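Long-range contacts in HI0065 (PDB 1HTW), which helps form the threonylcarbamoyl group on adenosine 37 (t6A37) of tRNAs reading codons that begin with adenine, and binds ADP with magnesium: residues M35-G40 / D126-I131; G45-T50 / L111-E116; I57-N62 / Y74-K79; G61-P66 / I81-L86. All coordinates share one frame; numbering follows the deposited sequence.

Contact 1. Residues M35-G40 / D126-I131; sequences MVYLNG and DILVNI. With NA (sodium ion), chain F; MG (magnesium ion), chain E.
Met35 O takes two backbone donors where strands 34-39 and 127-134 begin to pair: Asp126 N at 2.8 Å and, weakly, Ile127 N at 3.3 Å. Asp126 returns a bond through its side chain, OD2 receiving Met35 N on the anti lone pair at 3.0 Å, while OD1 is taken by Lys32 and Thr146. Further on, the parallel ladder passes through Tyr37, Val129, Asn39 and Ile131; its Val129 N to Tyr37 O bond measures 2.8 Å and is nearly linear at the carbonyl (172°). Asn39 and Asn130 lie side by side on one face, amide planes 30° apart, and ND2 of Asn39 reaches OD1 of Asn130 at 3.0 Å, in its own amide plane. With CG beside the backbone N (chi1 -65°), Asn39 also turns OD1 to the sodium ion, which Leu38 O, Ile112 O and Ser115 OG complete; ND2 of Asn130 goes to Glu141. The other face is aliphatic: Val36 CG1 fits against Ile127 CG2 at 3.8 Å, and Leu38 CD2 lies alongside the beta-branched Val129. Compact, branched residues suit this buried face, which helices 11-28 and 46-56 cover. Gly40 O binds a magnesium ion whose other ligands are four waters. Asn39 thus uses both ends of its amide, carbonyl oxygen on the cation and N-H on Asn130, and polarisation by the sodium would probably strengthen that N-H bond.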
# COMPACT_ATOMS: atom_id res chain seq x y z
N MET A 35 2.41 0.34 7.48
CA MET A 35 1.29 1.16 6.93
C MET A 35 1.80 1.86 5.66
O MET A 35 2.72 2.66 5.67
CB MET A 35 0.82 2.16 7.96
CG MET A 35 0.53 1.44 9.33
SD MET A 35 -1.12 0.41 9.15
CE MET A 35 -2.31 1.73 8.70
N VAL A 36 1.09 1.56 4.55
CA VAL A 36 1.47 2.18 3.27
C VAL A 36 0.22 2.95 2.79
O VAL A 36 -0.78 2.32 2.48
CB VAL A 36 1.81 1.12 2.25
CG1 VAL A 36 2.38 1.78 0.95
CG2 VAL A 36 3.01 0.22 2.75
N TYR A 37 0.37 4.27 2.63
CA TYR A 37 -0.75 5.06 2.10
C TYR A 37 -0.50 5.28 0.62
O TYR A 37 0.54 5.80 0.26
CB TYR A 37 -0.76 6.43 2.77
CG TYR A 37 -1.22 6.49 4.22
CD1 TYR A 37 -1.40 5.36 5.01
CD2 TYR A 37 -1.42 7.73 4.78
CE1 TYR A 37 -1.79 5.49 6.35
CE2 TYR A 37 -1.82 7.88 6.09
CZ TYR A 37 -2.00 6.75 6.86
OH TYR A 37 -2.41 6.93 8.18
N LEU A 38 -1.46 4.83 -0.23
CA LEU A 38 -1.35 4.94 -1.66
C LEU A 38 -2.23 6.13 -2.12
O LEU A 38 -3.42 6.16 -1.87
CB LEU A 38 -1.88 3.67 -2.37
CG LEU A 38 -1.19 2.35 -1.99
CD1 LEU A 38 -1.92 1.17 -2.60
CD2 LEU A 38 0.27 2.42 -2.36
N ASN A 39 -1.53 7.14 -2.66
CA ASN A 39 -2.17 8.41 -3.00
C ASN A 39 -2.05 8.69 -4.51
O ASN A 39 -1.21 8.23 -5.23
CB ASN A 39 -1.43 9.52 -2.25
CG ASN A 39 -1.57 9.43 -0.73
OD1 ASN A 39 -2.64 9.01 -0.23
ND2 ASN A 39 -0.49 9.76 -0.06
N GLY A 40 -3.09 9.42 -4.98
CA GLY A 40 -3.12 9.68 -6.43
C GLY A 40 -4.59 9.75 -6.86
O GLY A 40 -5.51 9.44 -6.12
N ASP A 126 3.87 4.62 7.37
CA ASP A 126 5.33 4.48 7.40
C ASP A 126 5.87 5.11 6.10
O ASP A 126 6.95 5.67 6.07
CB ASP A 126 5.76 3.02 7.48
CG ASP A 126 5.47 2.47 8.87
OD1 ASP A 126 6.20 2.86 9.84
OD2 ASP A 126 4.49 1.72 9.06
N ILE A 127 5.07 4.95 5.04
CA ILE A 127 5.55 5.47 3.73
C ILE A 127 4.31 5.93 2.93
O ILE A 127 3.25 5.33 3.07
CB ILE A 127 6.31 4.39 2.99
CG1 ILE A 127 6.98 4.87 1.69
CG2 ILE A 127 5.42 3.20 2.68
CD1 ILE A 127 8.31 4.12 1.46
N LEU A 128 4.47 7.07 2.29
CA LEU A 128 3.43 7.57 1.37
C LEU A 128 3.89 7.21 -0.03
O LEU A 128 5.05 7.42 -0.37
CB LEU A 128 3.29 9.10 1.42
CG LEU A 128 3.15 9.75 2.76
CD1 LEU A 128 2.97 11.28 2.61
CD2 LEU A 128 1.94 9.18 3.50
N VAL A 129 2.94 6.76 -0.88
CA VAL A 129 3.33 6.51 -2.27
C VAL A 129 2.47 7.48 -3.11
O VAL A 129 1.25 7.26 -3.18
CB VAL A 129 2.93 5.07 -2.68
CG1 VAL A 129 3.29 4.82 -4.12
CG2 VAL A 129 3.69 4.06 -1.81
N ASN A 130 3.08 8.53 -3.67
CA ASN A 130 2.24 9.53 -4.37
C ASN A 130 2.41 9.30 -5.86
O ASN A 130 3.54 9.37 -6.38
CB ASN A 130 2.79 10.93 -4.02
CG ASN A 130 2.55 11.31 -2.57
OD1 ASN A 130 1.69 10.73 -1.91
ND2 ASN A 130 3.33 12.25 -2.02
N ILE A 131 1.35 8.91 -6.57
CA ILE A 131 1.45 8.55 -7.95
C ILE A 131 0.94 9.72 -8.84
O ILE A 131 -0.21 10.08 -8.69
CB ILE A 131 0.50 7.33 -8.26
CG1 ILE A 131 0.87 6.18 -7.27
CG2 ILE A 131 0.76 6.86 -9.69
CD1 ILE A 131 0.06 4.89 -7.62
NA NA F . -4.17 6.67 0.80
MG MG E . -6.66 10.80 -4.54
O HOH W 1 -4.86 10.72 -3.16
O HOH W 2 -8.70 11.34 -5.71
O HOH W 3 -7.51 8.69 -3.63
O HOH W 4 -5.49 12.74 -5.56

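Contact 2. Residues G45-T50 / L111-E116; sequences GKTTLT and LIEWSE. With NA (sodium ion), chain F; MG (magnesium ion), chain D; ADP (adenosine-5'-diphosphate), chain H.
Thr47 of the P-loop (Walker A) and Glu113 at the end of strand 109-113, in the manner of a Walker B acid, meet at the magnesium ion beside ADP. Thr47 OG1 binds the metal at 2.1 Å and Glu113 OE1 at 2.2 Å, with ADP O1B and three waters completing six ligands. The hydroxyl also donates to the syn lone pair of Glu113 OE2, over 2.6 Å; this bond, with the shared metal, probably limits rotation of both side chains. Threonine suits the place because its short arm brings oxygen to the metal while its own N-H, at the start of the helix, donates to ADP O1B at 2.9 Å. The carboxylate's extended chain (chi2 -179°) carries it across Thr47 at about a right angle. Lys46 bends at chi3 and chi4 to bring NZ to the beta-phosphate of ADP, donating to O2B at 2.6 Å and also to Gly40 O; its CE passes Glu113 OE1 at 3.4 Å, though the charged ends do not touch. Gly45, the N-cap, and Lys46 both add backbone N-H bonds to O2B, and Thr48 holds O2A with N and OG1. Deeper down, Thr50 CG2 slides past Leu111 CD1 at 4.0 Å, while Thr50 OG1 donates to Lys46 O. The helix segment runs nearly antiparallel to the segment of strand 109-113, which sits between strands 34-39 and 79-85.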
# COMPACT_ATOMS: atom_id res chain seq x y z
N GLY A 45 -3.45 4.64 -10.65
CA GLY A 45 -2.79 3.32 -10.69
C GLY A 45 -2.63 2.78 -9.22
O GLY A 45 -1.74 1.89 -9.14
N LYS A 46 -3.34 3.25 -8.27
CA LYS A 46 -3.13 2.80 -6.85
C LYS A 46 -3.47 1.31 -6.76
O LYS A 46 -2.67 0.48 -6.29
CB LYS A 46 -3.95 3.59 -5.85
CG LYS A 46 -3.77 5.10 -5.80
CD LYS A 46 -4.71 5.84 -4.88
CE LYS A 46 -6.16 5.84 -5.33
NZ LYS A 46 -6.36 6.55 -6.67
N THR A 47 -4.63 0.94 -7.30
CA THR A 47 -5.01 -0.49 -7.37
C THR A 47 -4.18 -1.31 -8.25
O THR A 47 -3.85 -2.52 -7.96
CB THR A 47 -6.54 -0.55 -7.63
OG1 THR A 47 -7.22 0.07 -6.59
CG2 THR A 47 -6.95 -2.03 -7.77
N THR A 48 -3.63 -0.83 -9.40
CA THR A 48 -2.73 -1.59 -10.23
C THR A 48 -1.35 -1.84 -9.54
O THR A 48 -0.84 -2.93 -9.67
CB THR A 48 -2.40 -0.85 -11.55
OG1 THR A 48 -3.73 -0.84 -12.22
CG2 THR A 48 -1.43 -1.57 -12.40
N LEU A 49 -0.95 -0.82 -8.80
CA LEU A 49 0.33 -1.04 -8.03
C LEU A 49 0.06 -2.10 -6.91
O LEU A 49 0.95 -2.96 -6.86
CB LEU A 49 0.67 0.29 -7.30
CG LEU A 49 1.85 0.17 -6.32
CD1 LEU A 49 3.07 -0.46 -6.96
CD2 LEU A 49 2.20 1.55 -5.73
N THR A 50 -1.04 -1.97 -6.28
CA THR A 50 -1.40 -3.01 -5.25
C THR A 50 -1.42 -4.39 -5.90
O THR A 50 -0.93 -5.38 -5.33
CB THR A 50 -2.79 -2.69 -4.73
OG1 THR A 50 -2.73 -1.45 -3.99
CG2 THR A 50 -3.23 -3.78 -3.69
N LEU A 111 -2.20 -1.82 2.90
CA LEU A 111 -2.01 -0.90 1.71
C LEU A 111 -3.35 -0.16 1.57
O LEU A 111 -4.38 -0.83 1.44
CB LEU A 111 -1.80 -1.81 0.50
CG LEU A 111 -0.68 -2.88 0.63
CD1 LEU A 111 -0.67 -3.81 -0.59
CD2 LEU A 111 0.72 -2.18 0.69
N ILE A 112 -3.29 1.15 1.73
CA ILE A 112 -4.47 1.93 1.96
C ILE A 112 -4.71 2.99 0.88
O ILE A 112 -3.89 3.88 0.72
CB ILE A 112 -4.37 2.60 3.33
CG1 ILE A 112 -4.22 1.43 4.39
CG2 ILE A 112 -5.57 3.45 3.68
CD1 ILE A 112 -4.20 1.96 5.80
N GLU A 113 -5.86 2.88 0.23
CA GLU A 113 -6.31 3.92 -0.72
C GLU A 113 -7.31 4.79 -0.01
O GLU A 113 -8.03 4.37 0.90
CB GLU A 113 -6.93 3.28 -1.97
CG GLU A 113 -5.94 2.49 -2.80
CD GLU A 113 -6.47 1.85 -4.04
OE1 GLU A 113 -7.13 2.57 -4.85
OE2 GLU A 113 -6.16 0.67 -4.30
N TRP A 114 -7.25 6.12 -0.25
CA TRP A 114 -8.10 7.06 0.44
C TRP A 114 -7.90 7.09 1.94
O TRP A 114 -8.82 7.20 2.76
CB TRP A 114 -9.58 6.77 0.12
CG TRP A 114 -9.98 7.29 -1.22
CD1 TRP A 114 -10.05 6.59 -2.40
CD2 TRP A 114 -10.38 8.63 -1.53
NE1 TRP A 114 -10.46 7.42 -3.41
CE2 TRP A 114 -10.67 8.67 -2.90
CE3 TRP A 114 -10.50 9.79 -0.76
CZ2 TRP A 114 -11.08 9.84 -3.54
CZ3 TRP A 114 -10.93 10.96 -1.41
CH2 TRP A 114 -11.21 10.97 -2.78
N SER A 115 -6.62 7.14 2.37
CA SER A 115 -6.32 7.14 3.79
C SER A 115 -6.83 8.38 4.49
O SER A 115 -7.01 8.32 5.73
CB SER A 115 -4.78 7.06 3.95
OG SER A 115 -4.18 8.06 3.15
N GLU A 116 -7.04 9.49 3.77
CA GLU A 116 -7.57 10.69 4.42
C GLU A 116 -8.88 10.40 5.16
O GLU A 116 -9.21 11.05 6.16
CB GLU A 116 -7.89 11.80 3.42
CG GLU A 116 -6.99 12.18 2.34
CD GLU A 116 -7.12 11.38 1.06
OE1 GLU A 116 -6.69 10.20 1.05
OE2 GLU A 116 -7.59 11.93 0.04
NA NA F . -4.17 6.67 0.80
MG MG D . -8.10 1.97 -6.71
PB ADP H . -6.64 3.89 -9.00
O1B ADP H . -6.77 2.75 -7.98
O2B ADP H . -5.64 4.90 -8.61
O3B ADP H . -8.09 4.51 -9.18
PA ADP H . -6.43 1.83 -11.03
O1A ADP H . -7.74 1.17 -10.74
O2A ADP H . -5.23 1.01 -10.77
O3A ADP H . -6.34 3.26 -10.37
O5' ADP H . -6.45 2.19 -12.59
C5' ADP H . -5.31 2.44 -13.37
C4' ADP H . -5.74 2.33 -14.86
O4' ADP H . -4.72 2.90 -15.68
C3' ADP H . -5.95 0.91 -15.32
O3' ADP H . -7.12 0.82 -16.19
C2' ADP H . -4.62 0.61 -15.97
O2' ADP H . -4.64 -0.47 -16.89
C1' ADP H . -4.21 1.97 -16.56
N9 ADP H . -2.79 2.14 -16.68
C8 ADP H . -2.11 2.55 -17.80
N7 ADP H . -0.84 2.73 -17.68
C5 ADP H . -0.62 2.43 -16.41
C6 ADP H . 0.57 2.51 -15.73
N6 ADP H . 1.72 2.93 -16.25
N1 ADP H . 0.48 2.26 -14.40
C2 ADP H . -0.69 1.92 -13.84
N3 ADP H . -1.92 1.86 -14.41
C4 ADP H . -1.76 2.09 -15.73
O HOH W 5 -9.05 7.42 -6.13
O HOH W 6 -9.09 3.85 -6.81
O HOH W 7 -9.29 1.24 -8.40
O HOH W 8 -9.82 1.19 -5.45

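Contact 3. Residues I57-N62 / Y74-K79; sequences IGHQGN and YNIAGK
His59 and Tyr74 form a T-shaped (edge-to-face) pair: the tyrosine's edge points at one face of the imidazole, ring planes at 88° and centroids 4.8 Å apart. Tyr74 CD2 and CE2 make the edge, CE2 lying 3.5 Å from His59 NE2 and displaced toward the rim of that ring. The histidine reaches it because its CG stands anti to the backbone N (chi1 178°), swinging the ring from the loop toward the strand. Ile76 completes this shell. Its CD1 lies at the imidazole's edge, 3.7 Å from His59 CB, while CG2, on the other branch, rests 3.5 Å from Ile57 O and packs on Ile57 CG1. A branched side chain suits the place, serving two loop residues at once. Farther out, Gly58, with positive phi, is the C-prime residue of the Schellman motif that ends helix 46-56, with His59 N bonded to Leu54 O; the chain turns here, and His59 follows directly, facing strand 71-76. Ile57 itself sits against helix 11-28 at Ala22 and Leu26. On the strand side a type I' turn from Ile76 to Lys79 closes the hairpin with strand 79-85. Gly78 fits the turn's positive phi, and Asn75 OD1 accepts from Gly78 N at 2.9 Å as an Asx motif. At the phenol end, one water bridges the loop to the strand, 2.8 Å from Tyr74 OH and donating to Asn62 O at 2.9 Å.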
# COMPACT_ATOMS: atom_id res chain seq x y z
N ILE A 57 4.27 -11.04 -5.29
CA ILE A 57 4.85 -11.95 -4.22
C ILE A 57 4.08 -13.26 -4.22
O ILE A 57 4.27 -14.08 -3.29
CB ILE A 57 4.82 -11.27 -2.87
CG1 ILE A 57 3.50 -10.68 -2.42
CG2 ILE A 57 5.90 -10.15 -2.84
CD1 ILE A 57 3.42 -10.23 -0.97
N GLY A 58 3.23 -13.52 -5.22
CA GLY A 58 2.59 -14.85 -5.30
C GLY A 58 1.11 -14.98 -5.22
O GLY A 58 0.57 -16.12 -5.33
N HIS A 59 0.29 -13.97 -4.94
CA HIS A 59 -1.13 -14.09 -4.94
C HIS A 59 -1.60 -14.56 -6.31
O HIS A 59 -1.18 -13.97 -7.31
CB HIS A 59 -1.86 -12.82 -4.52
CG HIS A 59 -3.34 -13.01 -4.59
ND1 HIS A 59 -4.04 -13.79 -3.69
CD2 HIS A 59 -4.23 -12.54 -5.49
CE1 HIS A 59 -5.34 -13.65 -3.98
NE2 HIS A 59 -5.47 -12.94 -5.07
N GLN A 60 -2.40 -15.63 -6.36
CA GLN A 60 -2.96 -16.07 -7.65
C GLN A 60 -4.47 -15.85 -7.60
O GLN A 60 -5.16 -16.26 -6.67
CB GLN A 60 -2.72 -17.59 -7.84
CG GLN A 60 -1.35 -18.05 -7.44
CD GLN A 60 -1.04 -19.46 -7.89
OE1 GLN A 60 -1.28 -20.43 -7.16
NE2 GLN A 60 -0.51 -19.55 -9.10
N GLY A 61 -4.96 -15.07 -8.61
CA GLY A 61 -6.36 -14.68 -8.55
C GLY A 61 -6.53 -13.19 -8.74
O GLY A 61 -5.59 -12.40 -8.62
N ASN A 62 -7.79 -12.74 -8.91
CA ASN A 62 -8.05 -11.34 -9.13
C ASN A 62 -7.78 -10.52 -7.86
O ASN A 62 -7.94 -11.00 -6.76
CB ASN A 62 -9.49 -11.04 -9.57
CG ASN A 62 -10.17 -11.97 -10.51
OD1 ASN A 62 -10.99 -11.53 -11.36
ND2 ASN A 62 -9.92 -13.27 -10.41
N TYR A 74 -5.69 -10.70 2.47
CA TYR A 74 -4.95 -11.64 1.75
C TYR A 74 -3.98 -12.48 2.65
O TYR A 74 -3.43 -11.88 3.54
CB TYR A 74 -4.09 -11.02 0.63
CG TYR A 74 -4.95 -10.35 -0.46
CD1 TYR A 74 -5.46 -9.10 -0.25
CD2 TYR A 74 -5.18 -11.05 -1.63
CE1 TYR A 74 -6.25 -8.49 -1.27
CE2 TYR A 74 -5.95 -10.45 -2.64
CZ TYR A 74 -6.46 -9.20 -2.41
OH TYR A 74 -7.23 -8.63 -3.43
N ASN A 75 -3.86 -13.75 2.31
CA ASN A 75 -2.90 -14.62 2.99
C ASN A 75 -1.93 -15.13 1.95
O ASN A 75 -2.31 -15.90 1.04
CB ASN A 75 -3.61 -15.78 3.72
CG ASN A 75 -2.60 -16.70 4.41
OD1 ASN A 75 -1.53 -16.93 3.86
ND2 ASN A 75 -3.01 -17.33 5.50
N ILE A 76 -0.72 -14.53 1.88
CA ILE A 76 0.22 -14.85 0.86
C ILE A 76 1.40 -15.64 1.46
O ILE A 76 2.24 -15.02 2.08
CB ILE A 76 0.79 -13.60 0.12
CG1 ILE A 76 -0.45 -12.80 -0.39
CG2 ILE A 76 1.55 -14.10 -1.11
CD1 ILE A 76 -1.49 -13.75 -0.95
N ALA A 77 1.36 -16.94 1.24
CA ALA A 77 2.38 -17.83 1.80
C ALA A 77 2.50 -17.57 3.31
O ALA A 77 3.61 -17.62 3.82
CB ALA A 77 3.72 -17.68 1.13
N GLY A 78 1.38 -17.24 3.95
CA GLY A 78 1.37 -17.06 5.39
C GLY A 78 1.47 -15.63 5.88
O GLY A 78 1.14 -15.38 7.06
N LYS A 79 1.87 -14.70 5.02
CA LYS A 79 1.93 -13.27 5.41
C LYS A 79 0.57 -12.62 5.23
O LYS A 79 -0.03 -12.84 4.16
CB LYS A 79 2.95 -12.58 4.46
CG LYS A 79 3.15 -11.10 4.85
CD LYS A 79 3.98 -11.06 6.17
CE LYS A 79 4.29 -9.61 6.52
NZ LYS A 79 5.27 -9.51 7.68
O HOH W 9 -9.44 -9.77 -4.63

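Contact 4. Residues G61-P66 / I81-L86; sequences GNVKSP and IYHFDL
Pro66 and His83 make the van der Waals part of the contact, an off-centre CH-pi approach. Pro66 CD stands 4.2 Å from the centroid of the imidazole and 29° off its normal, the two side chains crossing at about a right angle. Pro66 CG carries the packing onto the strand backbone, 3.7 Å from His83 O, and on to Asp85 N and CB. A proline suits a loop that lies against a strand without pairing with it: it has no N-H to offer and a compact, rigid ring to press on the surface. Ser65 CA and Val63 CG1 border the same imidazole more loosely.

The polar part runs through water, for no direct hydrogen bond joins the segments. One water lies in the plane of the His83 ring at its edge, 2.7 Å from ND1, and donates to Lys64 O at 2.8 Å. A second links Ser65 OG, at 2.6 Å, with Asp85 OD2, to which it donates, also at 2.6 Å. That water is a ligand of the magnesium ion beside ADP, so Ser65 and Asp85 act as second-shell residues that position a first-shell water. Asp85 CG lies anti to the backbone N (chi1 -177°), and while OD2 faces the water, OD1 accepts from Tyr87 N.

In the fold, the loop between helix 46-56 and strand 71-76 lies over strand 79-85. His83 touches Thr50 of that helix and bonds through NE2 to Glu113 of strand 109-113, and Val63 packs on Arg51 and Gln55.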
# COMPACT_ATOMS: atom_id res chain seq x y z
N GLY A 61 -4.96 -15.07 -8.61
CA GLY A 61 -6.36 -14.68 -8.55
C GLY A 61 -6.53 -13.19 -8.74
O GLY A 61 -5.59 -12.40 -8.62
N ASN A 62 -7.79 -12.74 -8.91
CA ASN A 62 -8.05 -11.34 -9.13
C ASN A 62 -7.78 -10.52 -7.86
O ASN A 62 -7.94 -11.00 -6.76
CB ASN A 62 -9.49 -11.04 -9.57
CG ASN A 62 -10.17 -11.97 -10.51
OD1 ASN A 62 -10.99 -11.53 -11.36
ND2 ASN A 62 -9.92 -13.27 -10.41
N VAL A 63 -7.34 -9.27 -8.11
CA VAL A 63 -7.18 -8.34 -7.00
C VAL A 63 -8.32 -7.31 -7.17
O VAL A 63 -8.18 -6.37 -7.95
CB VAL A 63 -5.82 -7.64 -7.00
CG1 VAL A 63 -5.75 -6.48 -6.05
CG2 VAL A 63 -4.73 -8.69 -6.69
N LYS A 64 -9.40 -7.55 -6.45
CA LYS A 64 -10.61 -6.73 -6.57
C LYS A 64 -10.62 -5.64 -5.53
O LYS A 64 -10.52 -5.95 -4.33
CB LYS A 64 -11.85 -7.64 -6.41
CG LYS A 64 -13.17 -6.88 -6.57
CD LYS A 64 -14.37 -7.80 -6.43
CE LYS A 64 -14.54 -8.72 -7.63
NZ LYS A 64 -15.94 -9.26 -7.69
N SER A 65 -10.70 -4.35 -5.96
CA SER A 65 -10.76 -3.32 -4.92
C SER A 65 -12.03 -3.48 -4.08
O SER A 65 -13.13 -3.65 -4.62
CB SER A 65 -10.84 -1.95 -5.66
OG SER A 65 -11.19 -0.91 -4.78
N PRO A 66 -11.92 -3.34 -2.77
CA PRO A 66 -13.04 -3.58 -1.85
C PRO A 66 -13.92 -2.36 -1.72
O PRO A 66 -14.01 -1.66 -0.72
CB PRO A 66 -12.30 -3.87 -0.52
CG PRO A 66 -11.08 -2.97 -0.62
CD PRO A 66 -10.62 -3.20 -2.05
N ILE A 81 -1.87 -9.62 4.45
CA ILE A 81 -1.76 -8.32 3.79
C ILE A 81 -3.18 -7.79 3.61
O ILE A 81 -4.01 -8.57 3.15
CB ILE A 81 -1.01 -8.42 2.47
CG1 ILE A 81 0.44 -8.92 2.79
CG2 ILE A 81 -0.89 -7.01 1.83
CD1 ILE A 81 1.18 -9.47 1.64
N TYR A 82 -3.39 -6.57 4.00
CA TYR A 82 -4.73 -5.99 3.98
C TYR A 82 -4.78 -4.80 2.99
O TYR A 82 -3.91 -3.98 3.03
CB TYR A 82 -5.14 -5.49 5.36
CG TYR A 82 -5.24 -6.68 6.30
CD1 TYR A 82 -6.34 -7.49 6.35
CD2 TYR A 82 -4.11 -6.99 7.07
CE1 TYR A 82 -6.38 -8.59 7.20
CE2 TYR A 82 -4.13 -8.15 7.87
CZ TYR A 82 -5.25 -8.91 7.92
OH TYR A 82 -5.28 -9.99 8.81
N HIS A 83 -5.71 -4.94 2.04
CA HIS A 83 -5.85 -3.85 1.03
C HIS A 83 -7.11 -3.10 1.43
O HIS A 83 -8.21 -3.65 1.60
CB HIS A 83 -6.03 -4.51 -0.35
CG HIS A 83 -6.24 -3.48 -1.45
ND1 HIS A 83 -6.87 -3.82 -2.62
CD2 HIS A 83 -5.88 -2.19 -1.52
CE1 HIS A 83 -6.92 -2.74 -3.41
NE2 HIS A 83 -6.29 -1.74 -2.80
N PHE A 84 -6.94 -1.79 1.65
CA PHE A 84 -8.09 -0.94 2.03
C PHE A 84 -8.39 0.07 0.94
O PHE A 84 -7.46 0.59 0.33
CB PHE A 84 -7.72 -0.14 3.29
CG PHE A 84 -7.63 -0.96 4.55
CD1 PHE A 84 -6.42 -1.60 4.83
CD2 PHE A 84 -8.63 -0.91 5.50
CE1 PHE A 84 -6.28 -2.31 6.02
CE2 PHE A 84 -8.50 -1.66 6.67
CZ PHE A 84 -7.34 -2.34 6.90
N ASP A 85 -9.69 0.23 0.63
CA ASP A 85 -10.12 1.39 -0.19
C ASP A 85 -11.20 2.07 0.66
O ASP A 85 -12.28 1.47 0.82
CB ASP A 85 -10.72 1.02 -1.54
CG ASP A 85 -11.04 2.37 -2.28
OD1 ASP A 85 -11.18 3.36 -1.55
OD2 ASP A 85 -11.03 2.37 -3.50
N LEU A 86 -10.88 3.19 1.24
CA LEU A 86 -11.64 3.87 2.24
C LEU A 86 -12.59 4.94 1.65
O LEU A 86 -13.14 5.71 2.43
CB LEU A 86 -10.86 4.48 3.37
CG LEU A 86 -9.94 3.57 4.20
CD1 LEU A 86 -9.27 4.30 5.33
CD2 LEU A 86 -10.72 2.35 4.70
O HOH W 10 -8.17 -6.20 -2.92
O HOH W 8 -9.82 1.19 -5.45

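Contacts 1 and 2 lie near the chain's centre, about 7 Å apart between centres, and are joined by strands 34-39 and 109-113, neighbours in the sheet; both supply ligands to one sodium ion. Contacts 2 and 4 are buried, contact 1 partly so; contact 4 depends on water where contact 2 uses direct metal bonds, and the two share a magnesium-bound water. Contact 3 is the outlying one, partly exposed, about 21 Å from contact 1 between centres, and relies on aromatic and aliphatic packing. Contacts 3 and 4 share Gly61 and Asn62 and use the two strands of one hairpin. Backbone pairing across segments thus belongs to contact 1, and loop-to-strand packing to contacts 3 and 4.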